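Local coordinates for translation initiation factor eIF2 assembly protein (Schizosaccharomyces pombe, PDB 4ZGP) that acts as an ATP-dependent chaperone that binds the gamma subunit of eIF2 and lets it assemble with the alpha and beta subunits, at residues A[112-117]-A[142-147]; A[190-195]-A[246-251]; A[207-212]-A[267-272]. One frame throughout, in Å; residues are numbered along the deposited sequence. Where two conformers were deposited one is given.

Interaction 1. Residues A[112-117]-A[142-147]; sequences VVPKLN and LLLLKS. With ADP (adenosine-5'-diphosphate), chain C.
Pro-114 lays its ring on the isobutyl ends of Leu-144 and Leu-145, packing edge strand 112-115 of the ATP-grasp fold's three-stranded sheet against helix 138-146. The axes of strand 112-115 and helix 142-146 come within 8.7 Å, at an angle of 37° between their directions. Pro-114 CB sits 3.9 Å from Leu-145 CD2, while CG of the same ring meets Leu-144 CD2, also at 3.9 Å, the side chains of Pro-114 and Leu-144 crossing at about a right angle. The two leucines reach the ring by different first torsions: in Leu-144 CG is anti to the backbone N (chi1 -173°), in Leu-145 it is anti to the carbonyl carbon (chi1 -66°). Leu-116 CD2 adds a looser touch on Leu-145 CD1 at 4.2 Å, and its side chain continues onto helix 149-157. The contact is buried and apolar. From the other face of the strand Lys-115 points away from the helix; its NZ is held by the Trp-118 carbonyl oxygen and forms a salt bridge with Asp-258, which probably binds magnesium. Val-113 faces the nucleotide, and Val-113 CG2 lies 3.7 Å from C6 of the ADP adenine.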
loop_
_atom_site.group_PDB
_atom_site.type_symbol
_atom_site.label_atom_id
_atom_site.label_comp_id
_atom_site.label_asym_id
_atom_site.label_seq_id
_atom_site.Cartn_x
_atom_site.Cartn_y
_atom_site.Cartn_z
ATOM N N VAL A 112 -6.249 8.858 11.335
ATOM C CA VAL A 112 -5.401 8.489 10.191
ATOM C C VAL A 112 -4.897 7.044 10.242
ATOM O O VAL A 112 -4.905 6.404 11.293
ATOM C CB VAL A 112 -4.162 9.419 10.074
ATOM C CG1 VAL A 112 -4.582 10.887 10.039
ATOM C CG2 VAL A 112 -3.166 9.171 11.206
ATOM N N VAL A 113 -4.478 6.546 9.079
ATOM C CA VAL A 113 -3.723 5.305 8.973
ATOM C C VAL A 113 -2.310 5.647 8.506
ATOM O O VAL A 113 -2.141 6.260 7.456
ATOM C CB VAL A 113 -4.386 4.312 7.982
ATOM C CG1 VAL A 113 -3.469 3.126 7.724
ATOM C CG2 VAL A 113 -5.738 3.826 8.513
ATOM N N PRO A 114 -1.289 5.302 9.305
ATOM C CA PRO A 114 0.089 5.668 8.965
ATOM C C PRO A 114 0.775 4.627 8.098
ATOM O O PRO A 114 0.418 3.457 8.202
ATOM C CB PRO A 114 0.770 5.730 10.322
ATOM C CG PRO A 114 0.045 4.610 11.099
ATOM C CD PRO A 114 -1.384 4.676 10.634
ATOM N N LYS A 115 1.738 5.037 7.281
ATOM C CA LYS A 115 2.613 4.065 6.588
ATOM C C LYS A 115 3.924 4.779 6.245
ATOM O O LYS A 115 3.999 6.004 6.359
ATOM C CB LYS A 115 1.933 3.490 5.328
ATOM C CG LYS A 115 1.651 4.518 4.240
ATOM C CD LYS A 115 0.933 3.917 3.007
ATOM C CE LYS A 115 1.915 3.127 2.135
ATOM N NZ LYS A 115 1.259 2.449 0.959
ATOM N N LEU A 116 4.970 4.042 5.879
ATOM C CA LEU A 116 6.147 4.700 5.323
ATOM C C LEU A 116 6.038 4.602 3.804
ATOM O O LEU A 116 4.927 4.593 3.271
ATOM C CB LEU A 116 7.455 4.113 5.854
ATOM C CG LEU A 116 7.637 4.140 7.381
ATOM C CD1 LEU A 116 9.053 3.757 7.760
ATOM C CD2 LEU A 116 7.257 5.497 8.001
ATOM N N ASN A 117 7.169 4.569 3.104
ATOM C CA ASN A 117 7.112 4.750 1.666
ATOM C C ASN A 117 6.309 3.668 0.972
ATOM O O ASN A 117 5.660 3.947 -0.032
ATOM C CB ASN A 117 8.517 4.797 1.043
ATOM C CG ASN A 117 9.444 5.832 1.706
ATOM O OD1 ASN A 117 9.562 5.889 2.936
ATOM N ND2 ASN A 117 10.117 6.638 0.883
ATOM N N LEU A 142 2.968 6.227 16.124
ATOM C CA LEU A 142 4.341 5.791 16.340
ATOM C C LEU A 142 4.406 4.369 16.880
ATOM O O LEU A 142 5.279 3.588 16.501
ATOM C CB LEU A 142 5.053 6.756 17.300
ATOM C CG LEU A 142 5.336 8.143 16.706
ATOM C CD1 LEU A 142 5.708 9.163 17.778
ATOM C CD2 LEU A 142 6.443 8.037 15.683
ATOM N N LEU A 143 3.481 4.042 17.771
ATOM C CA LEU A 143 3.460 2.710 18.360
ATOM C C LEU A 143 3.172 1.678 17.269
ATOM O O LEU A 143 3.849 0.646 17.168
ATOM C CB LEU A 143 2.424 2.657 19.487
ATOM C CG LEU A 143 2.392 1.469 20.439
ATOM C CD1 LEU A 143 2.149 1.959 21.858
ATOM C CD2 LEU A 143 1.280 0.553 20.025
ATOM N N LEU A 144 2.198 1.985 16.416
ATOM C CA LEU A 144 1.825 1.071 15.343
ATOM C C LEU A 144 2.969 0.883 14.338
ATOM O O LEU A 144 3.280 -0.240 13.931
ATOM C CB LEU A 144 0.561 1.580 14.643
ATOM C CG LEU A 144 -0.117 0.715 13.580
ATOM C CD1 LEU A 144 -0.548 -0.651 14.133
ATOM C CD2 LEU A 144 -1.325 1.452 13.026
ATOM N N LEU A 145 3.615 1.977 13.952
ATOM C CA LEU A 145 4.725 1.881 13.007
ATOM C C LEU A 145 5.921 1.138 13.585
ATOM O O LEU A 145 6.589 0.386 12.876
ATOM C CB LEU A 145 5.178 3.271 12.551
ATOM C CG LEU A 145 4.170 4.073 11.723
ATOM C CD1 LEU A 145 4.756 5.439 11.392
ATOM C CD2 LEU A 145 3.801 3.322 10.449
ATOM N N LYS A 146 6.206 1.374 14.862
ATOM C CA LYS A 146 7.344 0.730 15.516
ATOM C C LYS A 146 7.173 -0.792 15.605
ATOM O O LYS A 146 8.162 -1.531 15.626
ATOM C CB LYS A 146 7.551 1.319 16.920
ATOM C CG LYS A 146 8.871 0.943 17.574
ATOM C CD LYS A 146 8.950 1.442 19.013
ATOM C CE LYS A 146 8.698 0.311 20.009
ATOM N NZ LYS A 146 8.841 0.749 21.428
ATOM N N SER A 147 5.928 -1.264 15.638
ATOM C CA SER A 147 5.680 -2.686 15.907
ATOM C C SER A 147 5.512 -3.534 14.655
ATOM O O SER A 147 5.344 -4.753 14.739
ATOM C CB SER A 147 4.444 -2.839 16.781
ATOM O OG SER A 147 4.509 -1.917 17.842
HETATM P PB ADP C . -0.713 -2.710 1.577
HETATM O O1B ADP C . -0.809 -2.418 0.087
HETATM O O2B ADP C . 0.695 -2.607 2.134
HETATM O O3B ADP C . -1.527 -3.934 1.944
HETATM P PA ADP C . -2.773 -0.703 1.933
HETATM O O1A ADP C . -3.241 -1.255 0.609
HETATM O O2A ADP C . -2.529 0.780 2.160
HETATM O O3A ADP C . -1.412 -1.465 2.357
HETATM O "O5'" ADP C . -3.841 -1.186 3.029
HETATM C "C5'" ADP C . -3.595 -2.273 3.921
HETATM C "C4'" ADP C . -4.936 -2.545 4.580
HETATM O "O4'" ADP C . -5.205 -1.523 5.541
HETATM C "C3'" ADP C . -6.057 -2.477 3.554
HETATM O "O3'" ADP C . -6.458 -3.788 3.142
HETATM C "C2'" ADP C . -7.185 -1.743 4.247
HETATM O "O2'" ADP C . -8.171 -2.658 4.734
HETATM C "C1'" ADP C . -6.546 -1.036 5.424
HETATM N N9 ADP C . -6.507 0.413 5.107
HETATM C C8 ADP C . -5.624 1.005 4.273
HETATM N N7 ADP C . -5.857 2.343 4.193
HETATM C C5 ADP C . -6.912 2.623 4.991
HETATM C C6 ADP C . -7.664 3.842 5.370
HETATM N N6 ADP C . -7.303 5.043 4.846
HETATM N N1 ADP C . -8.702 3.711 6.238
HETATM C C2 ADP C . -9.030 2.504 6.750
HETATM N N3 ADP C . -8.390 1.354 6.452
HETATM C C4 ADP C . -7.336 1.349 5.593
#

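Interaction 2. Residues A[190-195]-A[246-251]; sequences ASTEFR and DVYIHK. With ADP (adenosine-5'-diphosphate), chain C.
Arg-195 grips Asp-246 side-on, next to the ADP phosphates, where two antiparallel strands of the larger ATP-grasp sheet, 193-199 and 243-250, run together. Among the charged groups, Arg-195 NE meets Asp-246 OD1 at 2.7 Å and Arg-195 NH2 meets Asp-246 OD2 at 2.8 Å. Each oxygen uses its syn lone pair, and the guanidinium and carboxylate planes lie 3° apart; this paired salt bridge holds the two groups in nearly one plane and fixes their rotation. Arg-195 CG stands opposite the backbone N (chi1 175°), and the bend at chi3 (-70°) turns the end alongside the aspartate. Arg-195 NH1 also donates to the Asp-267 carbonyl oxygen. The carboxylates of Glu-193 and Asp-246 approach each other, and Arg-209, which in the conformers given forms salt bridges with both, probably offsets their like charge.

Backbone bonds set the register. Phe-194 pairs with Val-247 through two bonds, its N lying 2.8 Å from Val-247 O; Glu-193 with Tyr-248 and Arg-195 with Asp-246 form the flanking non-hydrogen-bonded pairs. At the end of the ladder Ile-249 N donates to Thr-192 O in a nearly straight bond, and Thr-192 OG1 returns one to Ile-249 O at 3.0 Å, closing a ring of two bonds.

Apolar packing belongs to the face carrying Phe-194 and Val-247, which helix 221-233 covers. In the conformer given, Val-247 CG2 lies at the edge of the phenyl ring, 3.7 Å from Phe-194 CB, and Ile-249 CD1 approaches Phe-194 CD2.

On the other face Glu-193 reaches the nucleotide, its chain extended beyond CG: in the conformer given, the ribose hydroxyl O3' of ADP donates to Glu-193 OE1 at 2.7 Å.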
loop_
_atom_site.group_PDB
_atom_site.type_symbol
_atom_site.label_atom_id
_atom_site.label_comp_id
_atom_site.label_asym_id
_atom_site.label_seq_id
_atom_site.Cartn_x
_atom_site.Cartn_y
_atom_site.Cartn_z
ATOM N N ALA A 190 -14.062 -4.470 4.076
ATOM C CA ALA A 190 -12.880 -5.249 3.713
ATOM C C ALA A 190 -13.108 -6.086 2.461
ATOM O O ALA A 190 -12.166 -6.336 1.693
ATOM C CB ALA A 190 -12.459 -6.147 4.876
ATOM N N SER A 191 -14.356 -6.512 2.253
ATOM C CA SER A 191 -14.675 -7.456 1.186
ATOM C C SER A 191 -14.926 -6.785 -0.157
ATOM O O SER A 191 -15.163 -7.471 -1.142
ATOM C CB SER A 191 -15.900 -8.303 1.559
ATOM O OG SER A 191 -15.656 -9.108 2.704
ATOM N N THR A 192 -14.914 -5.458 -0.216
ATOM C CA THR A 192 -15.013 -4.823 -1.533
ATOM C C THR A 192 -13.694 -4.125 -1.884
ATOM O O THR A 192 -13.673 -3.142 -2.645
ATOM C CB THR A 192 -16.194 -3.842 -1.631
ATOM O OG1 THR A 192 -15.999 -2.765 -0.725
ATOM C CG2 THR A 192 -17.522 -4.554 -1.289
ATOM N N GLU A 193 -12.612 -4.670 -1.338
ATOM C CA GLU A 193 -11.283 -4.261 -1.765
ATOM C C GLU A 193 -10.683 -5.357 -2.641
ATOM O O GLU A 193 -10.904 -6.550 -2.410
ATOM C CB GLU A 193 -10.373 -3.959 -0.573
ATOM C CG GLU A 193 -9.429 -2.802 -0.855
ATOM C CD GLU A 193 -8.147 -2.854 -0.066
ATOM O OE1 GLU A 193 -8.165 -3.365 1.077
ATOM O OE2 GLU A 193 -7.125 -2.383 -0.602
ATOM N N PHE A 194 -9.940 -4.942 -3.662
ATOM C CA PHE A 194 -9.389 -5.912 -4.614
ATOM C C PHE A 194 -7.919 -5.639 -4.874
ATOM O O PHE A 194 -7.459 -4.507 -4.759
ATOM C CB PHE A 194 -10.150 -5.874 -5.953
ATOM C CG PHE A 194 -11.612 -6.165 -5.821
ATOM C CD1 PHE A 194 -12.073 -7.475 -5.865
ATOM C CD2 PHE A 194 -12.521 -5.131 -5.605
ATOM C CE1 PHE A 194 -13.441 -7.764 -5.717
ATOM C CE2 PHE A 194 -13.904 -5.412 -5.472
ATOM C CZ PHE A 194 -14.353 -6.722 -5.533
ATOM N N ARG A 195 -7.201 -6.681 -5.272
ATOM C CA ARG A 195 -5.825 -6.529 -5.708
ATOM C C ARG A 195 -5.767 -6.872 -7.192
ATOM O O ARG A 195 -6.294 -7.897 -7.600
ATOM C CB ARG A 195 -4.900 -7.425 -4.899
ATOM C CG ARG A 195 -3.458 -7.396 -5.398
ATOM C CD ARG A 195 -2.469 -7.741 -4.295
ATOM N NE ARG A 195 -2.377 -6.690 -3.284
ATOM C CZ ARG A 195 -1.542 -6.721 -2.252
ATOM N NH1 ARG A 195 -0.749 -7.771 -2.081
ATOM N NH2 ARG A 195 -1.499 -5.699 -1.384
ATOM N N ASP A 246 -4.027 -1.785 -5.619
ATOM C CA ASP A 246 -5.127 -2.184 -4.743
ATOM C C ASP A 246 -6.233 -1.164 -4.894
ATOM O O ASP A 246 -5.964 0.030 -5.040
ATOM C CB ASP A 246 -4.690 -2.281 -3.271
ATOM C CG ASP A 246 -3.719 -3.428 -3.024
ATOM O OD1 ASP A 246 -3.679 -4.373 -3.840
ATOM O OD2 ASP A 246 -2.987 -3.382 -2.026
ATOM N N VAL A 247 -7.476 -1.629 -4.905
ATOM C CA VAL A 247 -8.608 -0.729 -5.094
ATOM C C VAL A 247 -9.699 -1.001 -4.082
ATOM O O VAL A 247 -9.893 -2.128 -3.672
ATOM C CB VAL A 247 -9.211 -0.858 -6.489
ATOM C CG1 VAL A 247 -8.247 -0.372 -7.476
ATOM C CG2 VAL A 247 -9.599 -2.304 -6.780
ATOM N N TYR A 248 -10.381 0.063 -3.677
ATOM C CA TYR A 248 -11.536 -0.049 -2.809
ATOM C C TYR A 248 -12.741 0.442 -3.605
ATOM O O TYR A 248 -12.741 1.556 -4.121
ATOM C CB TYR A 248 -11.353 0.775 -1.537
ATOM C CG TYR A 248 -12.583 0.744 -0.651
ATOM C CD1 TYR A 248 -13.110 -0.459 -0.209
ATOM C CD2 TYR A 248 -13.195 1.926 -0.239
ATOM C CE1 TYR A 248 -14.249 -0.492 0.614
ATOM C CE2 TYR A 248 -14.326 1.905 0.599
ATOM C CZ TYR A 248 -14.846 0.694 1.014
ATOM O OH TYR A 248 -15.970 0.664 1.832
ATOM N N ILE A 249 -13.760 -0.395 -3.733
ATOM C CA ILE A 249 -14.908 -0.027 -4.555
ATOM C C ILE A 249 -16.116 0.081 -3.656
ATOM O O ILE A 249 -16.472 -0.858 -2.969
ATOM C CB ILE A 249 -15.148 -1.036 -5.692
ATOM C CG1 ILE A 249 -13.921 -1.055 -6.610
ATOM C CG2 ILE A 249 -16.394 -0.641 -6.504
ATOM C CD1 ILE A 249 -13.990 -2.051 -7.774
ATOM N N HIS A 250 -16.719 1.257 -3.642
ATOM C CA HIS A 250 -17.784 1.531 -2.700
ATOM C C HIS A 250 -18.791 2.441 -3.386
ATOM O O HIS A 250 -18.422 3.472 -3.934
ATOM C CB HIS A 250 -17.222 2.177 -1.434
ATOM C CG HIS A 250 -18.256 2.472 -0.396
ATOM N ND1 HIS A 250 -18.887 1.484 0.328
ATOM C CD2 HIS A 250 -18.757 3.647 0.057
ATOM C CE1 HIS A 250 -19.740 2.036 1.176
ATOM N NE2 HIS A 250 -19.681 3.347 1.026
ATOM N N LYS A 251 -20.058 2.035 -3.384
ATOM C CA LYS A 251 -21.112 2.823 -4.030
ATOM C C LYS A 251 -20.743 3.265 -5.443
ATOM O O LYS A 251 -20.812 4.457 -5.762
ATOM C CB LYS A 251 -21.442 4.052 -3.184
ATOM C CG LYS A 251 -21.913 3.747 -1.783
ATOM C CD LYS A 251 -21.960 5.041 -0.967
ATOM C CE LYS A 251 -23.304 5.254 -0.297
ATOM N NZ LYS A 251 -24.481 5.004 -1.176
HETATM P PB ADP C . -0.713 -2.710 1.577
HETATM O O1B ADP C . -0.809 -2.418 0.087
HETATM O O2B ADP C . 0.695 -2.607 2.134
HETATM O O3B ADP C . -1.527 -3.934 1.944
HETATM P PA ADP C . -2.773 -0.703 1.933
HETATM O O1A ADP C . -3.241 -1.255 0.609
HETATM O O2A ADP C . -2.529 0.780 2.160
HETATM O O3A ADP C . -1.412 -1.465 2.357
HETATM O "O5'" ADP C . -3.841 -1.186 3.029
HETATM C "C5'" ADP C . -3.595 -2.273 3.921
HETATM C "C4'" ADP C . -4.936 -2.545 4.580
HETATM O "O4'" ADP C . -5.205 -1.523 5.541
HETATM C "C3'" ADP C . -6.057 -2.477 3.554
HETATM O "O3'" ADP C . -6.458 -3.788 3.142
HETATM C "C2'" ADP C . -7.185 -1.743 4.247
HETATM O "O2'" ADP C . -8.171 -2.658 4.734
HETATM C "C1'" ADP C . -6.546 -1.036 5.424
HETATM N N9 ADP C . -6.507 0.413 5.107
HETATM C C8 ADP C . -5.624 1.005 4.273
HETATM N N7 ADP C . -5.857 2.343 4.193
HETATM C C5 ADP C . -6.912 2.623 4.991
HETATM C C6 ADP C . -7.664 3.842 5.370
HETATM N N6 ADP C . -7.303 5.043 4.846
HETATM N N1 ADP C . -8.702 3.711 6.238
HETATM C C2 ADP C . -9.030 2.504 6.750
HETATM N N3 ADP C . -8.390 1.354 6.452
HETATM C C4 ADP C . -7.336 1.349 5.593
#

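Interaction 3. Residues A[207-212]-A[267-272]; sequences CQRDDN and DGLLFS. With ADP (adenosine-5'-diphosphate), chain C.
Cys-207, near the end of strand 202-208 in the larger ATP-grasp sheet, fits against the turn formed by 268-271. Its SG lies 3.7 Å from Leu-269 CB, while its CB touches Leu-270 CB and comes within 3.7 Å of Phe-271 CE2. The sulfur stands between the backbone N and the carbonyl carbon (chi1 61°), directed at the turn, and makes an oblique sulfur-aromatic contact with Phe-271. Two residues on, Arg-209 CD meets Leu-269 CD1 at 4.0 Å, the two side chains passing at a slant.

A type II' turn closed by Phe-271 N to Gly-268 O at 2.9 Å presents Leu-269 and Leu-270 to the strand. Overlapping its start, an Asx turn has Leu-269 N donating to Asp-267 OD1, 2.8 Å away, from above the carboxylate plane. On the strand side Gln-208 NE2 donates to Asn-212 O in a bent bond, tying the loop back on itself.

Beyond the leucine, in the conformer given, the Arg-209 chain bends at chi2 and chi3 to bring its guanidinium to ADP: Arg-209 NH2 donates to ADP O3B at 2.9 Å, and O3' of ADP lies over one face, offset toward the rim. A positive group set against the diphosphate probably helps offset its negative charge.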
loop_
_atom_site.group_PDB
_atom_site.type_symbol
_atom_site.label_atom_id
_atom_site.label_comp_id
_atom_site.label_asym_id
_atom_site.label_seq_id
_atom_site.Cartn_x
_atom_site.Cartn_y
_atom_site.Cartn_z
ATOM N N CYS A 207 -8.262 -10.082 -7.733
ATOM C CA CYS A 207 -8.904 -10.917 -6.745
ATOM C C CYS A 207 -9.354 -10.095 -5.580
ATOM O O CYS A 207 -8.865 -8.998 -5.347
ATOM C CB CYS A 207 -7.964 -12.042 -6.264
ATOM S SG CYS A 207 -6.422 -11.563 -5.462
ATOM N N GLN A 208 -10.337 -10.633 -4.882
ATOM C CA GLN A 208 -10.727 -10.137 -3.579
ATOM C C GLN A 208 -9.518 -10.023 -2.657
ATOM O O GLN A 208 -8.644 -10.909 -2.623
ATOM C CB GLN A 208 -11.787 -11.046 -2.953
ATOM C CG GLN A 208 -12.360 -10.525 -1.647
ATOM C CD GLN A 208 -13.520 -11.359 -1.144
ATOM O OE1 GLN A 208 -13.964 -12.286 -1.821
ATOM N NE2 GLN A 208 -14.014 -11.032 0.047
ATOM N N ARG A 209 -9.471 -8.941 -1.882
ATOM C CA ARG A 209 -8.291 -8.661 -1.078
ATOM C C ARG A 209 -8.311 -9.333 0.287
ATOM O O ARG A 209 -7.263 -9.723 0.801
ATOM C CB ARG A 209 -8.120 -7.153 -0.915
ATOM C CG ARG A 209 -7.031 -6.596 -1.787
ATOM C CD ARG A 209 -5.787 -6.271 -0.986
ATOM N NE ARG A 209 -5.706 -4.845 -0.715
ATOM C CZ ARG A 209 -4.828 -4.283 0.107
ATOM N NH1 ARG A 209 -4.836 -2.973 0.270
ATOM N NH2 ARG A 209 -3.946 -5.030 0.756
ATOM N N ASP A 210 -9.493 -9.494 0.871
ATOM C CA ASP A 210 -9.575 -10.114 2.199
ATOM C C ASP A 210 -9.845 -11.601 2.069
ATOM O O ASP A 210 -9.848 -12.129 0.960
ATOM C CB ASP A 210 -10.667 -9.454 3.040
ATOM C CG ASP A 210 -12.041 -9.739 2.509
ATOM O OD1 ASP A 210 -12.192 -9.750 1.268
ATOM O OD2 ASP A 210 -12.969 -9.954 3.320
ATOM N N ASP A 211 -10.098 -12.293 3.176
ATOM C CA ASP A 211 -10.281 -13.741 3.057
ATOM C C ASP A 211 -11.652 -14.247 3.494
ATOM O O ASP A 211 -11.818 -15.421 3.805
ATOM C CB ASP A 211 -9.185 -14.491 3.831
ATOM C CG ASP A 211 -8.912 -13.893 5.191
ATOM O OD1 ASP A 211 -9.862 -13.380 5.821
ATOM O OD2 ASP A 211 -7.740 -13.941 5.633
ATOM N N ASN A 212 -12.653 -13.374 3.473
ATOM C CA ASN A 212 -13.996 -13.815 3.815
ATOM C C ASN A 212 -14.903 -13.829 2.608
ATOM O O ASN A 212 -14.922 -12.889 1.817
ATOM C CB ASN A 212 -14.584 -12.936 4.915
ATOM C CG ASN A 212 -13.867 -13.118 6.235
ATOM O OD1 ASN A 212 -13.889 -14.203 6.817
ATOM N ND2 ASN A 212 -13.214 -12.057 6.714
ATOM N N ASP A 267 2.249 -9.740 -2.167
ATOM C CA ASP A 267 1.386 -10.925 -1.982
ATOM C C ASP A 267 0.428 -11.153 -3.158
ATOM O O ASP A 267 -0.335 -10.262 -3.531
ATOM C CB ASP A 267 0.580 -10.802 -0.682
ATOM C CG ASP A 267 0.032 -12.141 -0.202
ATOM O OD1 ASP A 267 -0.088 -13.078 -1.027
ATOM O OD2 ASP A 267 -0.266 -12.263 1.015
ATOM N N GLY A 268 0.467 -12.349 -3.755
ATOM C CA GLY A 268 -0.387 -12.640 -4.894
ATOM C C GLY A 268 -1.789 -13.026 -4.463
ATOM O O GLY A 268 -2.714 -13.093 -5.273
ATOM N N LEU A 269 -1.937 -13.284 -3.166
ATOM C CA LEU A 269 -3.234 -13.576 -2.553
ATOM C C LEU A 269 -3.873 -14.831 -3.150
ATOM O O LEU A 269 -3.412 -15.935 -2.856
ATOM C CB LEU A 269 -4.163 -12.354 -2.664
ATOM C CG LEU A 269 -3.635 -11.122 -1.903
ATOM C CD1 LEU A 269 -4.576 -9.929 -2.133
ATOM C CD2 LEU A 269 -3.521 -11.395 -0.401
ATOM N N LEU A 270 -4.923 -14.691 -3.957
ATOM C CA LEU A 270 -5.570 -15.874 -4.539
ATOM C C LEU A 270 -4.871 -16.363 -5.807
ATOM O O LEU A 270 -5.262 -17.388 -6.382
ATOM C CB LEU A 270 -7.041 -15.598 -4.844
ATOM C CG LEU A 270 -7.837 -15.267 -3.581
ATOM C CD1 LEU A 270 -9.302 -15.061 -3.937
ATOM C CD2 LEU A 270 -7.660 -16.394 -2.559
ATOM N N PHE A 271 -3.855 -15.624 -6.246
ATOM C CA PHE A 271 -3.012 -16.047 -7.370
ATOM C C PHE A 271 -1.617 -16.433 -6.906
ATOM O O PHE A 271 -1.083 -15.858 -5.960
ATOM C CB PHE A 271 -2.885 -14.935 -8.429
ATOM C CG PHE A 271 -4.171 -14.595 -9.088
ATOM C CD1 PHE A 271 -4.649 -15.352 -10.145
ATOM C CD2 PHE A 271 -4.927 -13.529 -8.642
ATOM C CE1 PHE A 271 -5.853 -15.059 -10.749
ATOM C CE2 PHE A 271 -6.135 -13.225 -9.249
ATOM C CZ PHE A 271 -6.610 -13.998 -10.300
ATOM N N SER A 272 -1.005 -17.406 -7.574
ATOM C CA SER A 272 0.413 -17.643 -7.349
ATOM C C SER A 272 1.225 -16.853 -8.366
ATOM O O SER A 272 0.750 -16.556 -9.461
ATOM C CB SER A 272 0.755 -19.127 -7.484
ATOM O OG SER A 272 0.648 -19.499 -8.842
HETATM P PB ADP C . -0.713 -2.710 1.577
HETATM O O1B ADP C . -0.809 -2.418 0.087
HETATM O O2B ADP C . 0.695 -2.607 2.134
HETATM O O3B ADP C . -1.527 -3.934 1.944
HETATM P PA ADP C . -2.773 -0.703 1.933
HETATM O O1A ADP C . -3.241 -1.255 0.609
HETATM O O2A ADP C . -2.529 0.780 2.160
HETATM O O3A ADP C . -1.412 -1.465 2.357
HETATM O "O5'" ADP C . -3.841 -1.186 3.029
HETATM C "C5'" ADP C . -3.595 -2.273 3.921
HETATM C "C4'" ADP C . -4.936 -2.545 4.580
HETATM O "O4'" ADP C . -5.205 -1.523 5.541
HETATM C "C3'" ADP C . -6.057 -2.477 3.554
HETATM O "O3'" ADP C . -6.458 -3.788 3.142
HETATM C "C2'" ADP C . -7.185 -1.743 4.247
HETATM O "O2'" ADP C . -8.171 -2.658 4.734
HETATM C "C1'" ADP C . -6.546 -1.036 5.424
HETATM N N9 ADP C . -6.507 0.413 5.107
HETATM C C8 ADP C . -5.624 1.005 4.273
HETATM N N7 ADP C . -5.857 2.343 4.193
HETATM C C5 ADP C . -6.912 2.623 4.991
HETATM C C6 ADP C . -7.664 3.842 5.370
HETATM N N6 ADP C . -7.303 5.043 4.846
HETATM N N1 ADP C . -8.702 3.711 6.238
HETATM C C2 ADP C . -9.030 2.504 6.750
HETATM N N3 ADP C . -8.390 1.354 6.452
HETATM C C4 ADP C . -7.336 1.349 5.593
#

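Overall arrangement
From the N terminus, interaction 1 comes first: it closes a loop of 24 residues by bringing helix 138-146 back onto strand 112-115, and it is complete before the others begin. The chain then passes through helix 149-157 and strand 180-184 of the smaller sheet before entering the larger one. Interaction 2 opens at 190-195 and interaction 3 at 207-212, on the successive strands 193-199 and 202-208; interaction 2 closes at 246-251 and interaction 3 at 267-272, so their loops cross. These two touch, with centres 12 Å apart, and join the central strands to the loop before helix 273-278. Interaction 1 lies about 8 Å from each at nearest atoms, and ADP, touched by all three, bridges the two sheets.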